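Local structure of apoptosis regulator Bcl-2 homolog (Canarypox virus, 5WOS) at residues 119-122 with 123-127. The protein inhibits apoptosis of the host cell, interacting with the proapoptotic proteins BAK1 and BAX and with other BH3-containing proteins such as BIM, BID and PUMA. Numbering follows the deposited sequence.
Sequences DLMP and DIITE
Thr126 carries its OG1 beside its own backbone N, opposite the carbonyl carbon (chi1 -50°), and from there the hydroxyl reaches back one turn to Pro122. OG1 donates to Pro122 O at a short 2.5 Å, from above the carbonyl plane, while Thr126 N gives the regular helical bond to Pro122 O at 3.0 Å from the opposite face. That carbonyl oxygen is thus gripped twice by one residue, and the hydroxyl of this buried residue has a partner within the helix.

Two residues earlier, Ile124 holds CG1 beside its backbone N (chi1 -67°), and the extended branch runs back along the turn: CD1 lies 3.7 Å from Leu120 CB, and CG1 passes Leu120 O at 3.3 Å. Leu120 O also accepts the hydrogen bond from Ile124 N, at 2.9 Å. This is the first turn of helix 121-138 in the all-helical Bcl-2 fold. Pro122 fits here because its N carries CD rather than a hydrogen, and the first residues of a helix need no N-H for helical bonding.

Met121 crosses Ile125 at about a right angle, its CE 4.1 Å from Ile125 CG2. Ile125 N donates a hydrogen bond to Met121 O at 3.1 Å. Both side chains are buried against Ile78 of helix 78-86; Met121 also meets Val105 of helix 92-112, and Ile125 meets Ile23 and Phe27 of helix 14-32. Asp123 OD1 is hydrogen-bonded to Tyr16 OH, tying this turn to helix 14-32.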
ATOM      1  N   ASP A 119       8.011  -8.795   8.301  1.00 71.32           N
ATOM      2  CA  ASP A 119       6.894  -9.669   8.640  1.00 71.40           C
ATOM      3  C   ASP A 119       5.660  -8.881   9.064  1.00 59.39           C
ATOM      4  O   ASP A 119       4.557  -9.439   9.079  1.00 62.55           O
ATOM      5  CB  ASP A 119       7.307 -10.631   9.758  1.00 71.60           C
ATOM      6  CG  ASP A 119       6.342 -11.788   9.922  1.00 81.16           C
ATOM      7  OD1 ASP A 119       5.577 -12.070   8.974  1.00 98.41           O
ATOM      8  OD2 ASP A 119       6.348 -12.420  10.998  1.00 79.56           O
ATOM      9  N   LEU A 120       5.814  -7.596   9.393  1.00 64.89           N
ATOM     10  CA  LEU A 120       4.720  -6.809   9.945  1.00 60.88           C
ATOM     11  C   LEU A 120       4.127  -5.795   8.979  1.00 52.08           C
ATOM     12  O   LEU A 120       2.958  -5.428   9.144  1.00 47.74           O
ATOM     13  CB  LEU A 120       5.189  -6.063  11.201  1.00 60.49           C
ATOM     14  CG  LEU A 120       5.892  -6.910  12.262  1.00 77.55           C
ATOM     15  CD1 LEU A 120       6.199  -6.057  13.486  1.00 86.60           C
ATOM     16  CD2 LEU A 120       5.059  -8.130  12.642  1.00 70.62           C
ATOM     17  N   MET A 121       4.887  -5.342   7.983  1.00 56.66           N
ATOM     18  CA  MET A 121       4.405  -4.278   7.109  1.00 50.91           C
ATOM     19  C   MET A 121       3.013  -4.531   6.548  1.00 46.70           C
ATOM     20  O   MET A 121       2.203  -3.588   6.537  1.00 48.67           O
ATOM     21  CB  MET A 121       5.401  -4.064   5.961  1.00 43.87           C
ATOM     22  CG  MET A 121       6.657  -3.296   6.351  1.00 56.81           C
ATOM     23  SD  MET A 121       6.334  -1.653   7.031  1.00 57.70           S
ATOM     24  CE  MET A 121       5.571  -0.839   5.628  1.00 43.73           C
ATOM     25  N   PRO A 122       2.667  -5.730   6.071  1.00 42.53           N
ATOM     26  CA  PRO A 122       1.297  -5.931   5.567  1.00 43.55           C
ATOM     27  C   PRO A 122       0.233  -5.605   6.599  1.00 41.63           C
ATOM     28  O   PRO A 122      -0.731  -4.888   6.296  1.00 41.33           O
ATOM     29  CB  PRO A 122       1.290  -7.412   5.172  1.00 40.34           C
ATOM     30  CG  PRO A 122       2.725  -7.745   4.913  1.00 41.18           C
ATOM     31  CD  PRO A 122       3.507  -6.928   5.890  1.00 46.12           C
ATOM     32  N   ASP A 123       0.384  -6.112   7.823  1.00 46.57           N
ATOM     33  CA  ASP A 123      -0.594  -5.827   8.865  1.00 42.69           C
ATOM     34  C   ASP A 123      -0.585  -4.353   9.244  1.00 44.70           C
ATOM     35  O   ASP A 123      -1.640  -3.775   9.531  1.00 45.11           O
ATOM     36  CB  ASP A 123      -0.314  -6.698  10.087  1.00 43.75           C
ATOM     37  CG  ASP A 123      -0.706  -8.147   9.875  1.00 46.59           C
ATOM     38  OD1 ASP A 123      -1.914  -8.426   9.718  1.00 57.66           O
ATOM     39  OD2 ASP A 123       0.197  -9.006   9.857  1.00 66.31           O
ATOM     40  N   ILE A 124       0.591  -3.721   9.233  1.00 44.30           N
ATOM     41  CA  ILE A 124       0.698  -2.336   9.685  1.00 46.96           C
ATOM     42  C   ILE A 124      -0.074  -1.400   8.761  1.00 55.21           C
ATOM     43  O   ILE A 124      -0.784  -0.498   9.227  1.00 43.91           O
ATOM     44  CB  ILE A 124       2.176  -1.921   9.805  1.00 50.55           C
ATOM     45  CG1 ILE A 124       2.851  -2.704  10.935  1.00 52.47           C
ATOM     46  CG2 ILE A 124       2.298  -0.415  10.063  1.00 51.22           C
ATOM     47  CD1 ILE A 124       4.349  -2.485  11.040  1.00 65.92           C
ATOM     48  N   ILE A 125       0.057  -1.576   7.444  1.00 51.17           N
ATOM     49  CA  ILE A 125      -0.665  -0.686   6.542  1.00 45.01           C
ATOM     50  C   ILE A 125      -2.130  -1.096   6.448  1.00 45.04           C
ATOM     51  O   ILE A 125      -3.019  -0.239   6.428  1.00 46.01           O
ATOM     52  CB  ILE A 125       0.007  -0.613   5.155  1.00 37.77           C
ATOM     53  CG1 ILE A 125      -0.245  -1.865   4.313  1.00 47.53           C
ATOM     54  CG2 ILE A 125       1.509  -0.375   5.297  1.00 43.21           C
ATOM     55  CD1 ILE A 125       0.114  -1.653   2.861  1.00 55.23           C
ATOM     56  N   THR A 126      -2.411  -2.401   6.427  1.00 40.20           N
ATOM     57  CA  THR A 126      -3.800  -2.849   6.449  1.00 39.02           C
ATOM     58  C   THR A 126      -4.519  -2.321   7.684  1.00 43.33           C
ATOM     59  O   THR A 126      -5.683  -1.907   7.607  1.00 39.67           O
ATOM     60  CB  THR A 126      -3.868  -4.377   6.407  1.00 37.97           C
ATOM     61  OG1 THR A 126      -3.052  -4.871   5.340  1.00 40.44           O
ATOM     62  CG2 THR A 126      -5.301  -4.844   6.187  1.00 36.71           C
ATOM     63  N   GLU A 127      -3.839  -2.328   8.832  1.00 40.24           N
ATOM     64  CA  GLU A 127      -4.402  -1.726  10.037  1.00 42.10           C
ATOM     65  C   GLU A 127      -4.628  -0.231   9.848  1.00 43.41           C
ATOM     66  O   GLU A 127      -5.729   0.277  10.093  1.00 42.98           O
ATOM     67  CB  GLU A 127      -3.481  -1.977  11.232  1.00 42.76           C
ATOM     68  CG  GLU A 127      -3.844  -3.198  12.056  1.00 51.26           C
ATOM     69  CD  GLU A 127      -2.963  -3.352  13.283  1.00 75.69           C
ATOM     70  OE1 GLU A 127      -2.266  -4.384  13.388  1.00 71.78           O
ATOM     71  OE2 GLU A 127      -2.959  -2.436  14.137  1.00 69.49           O
TER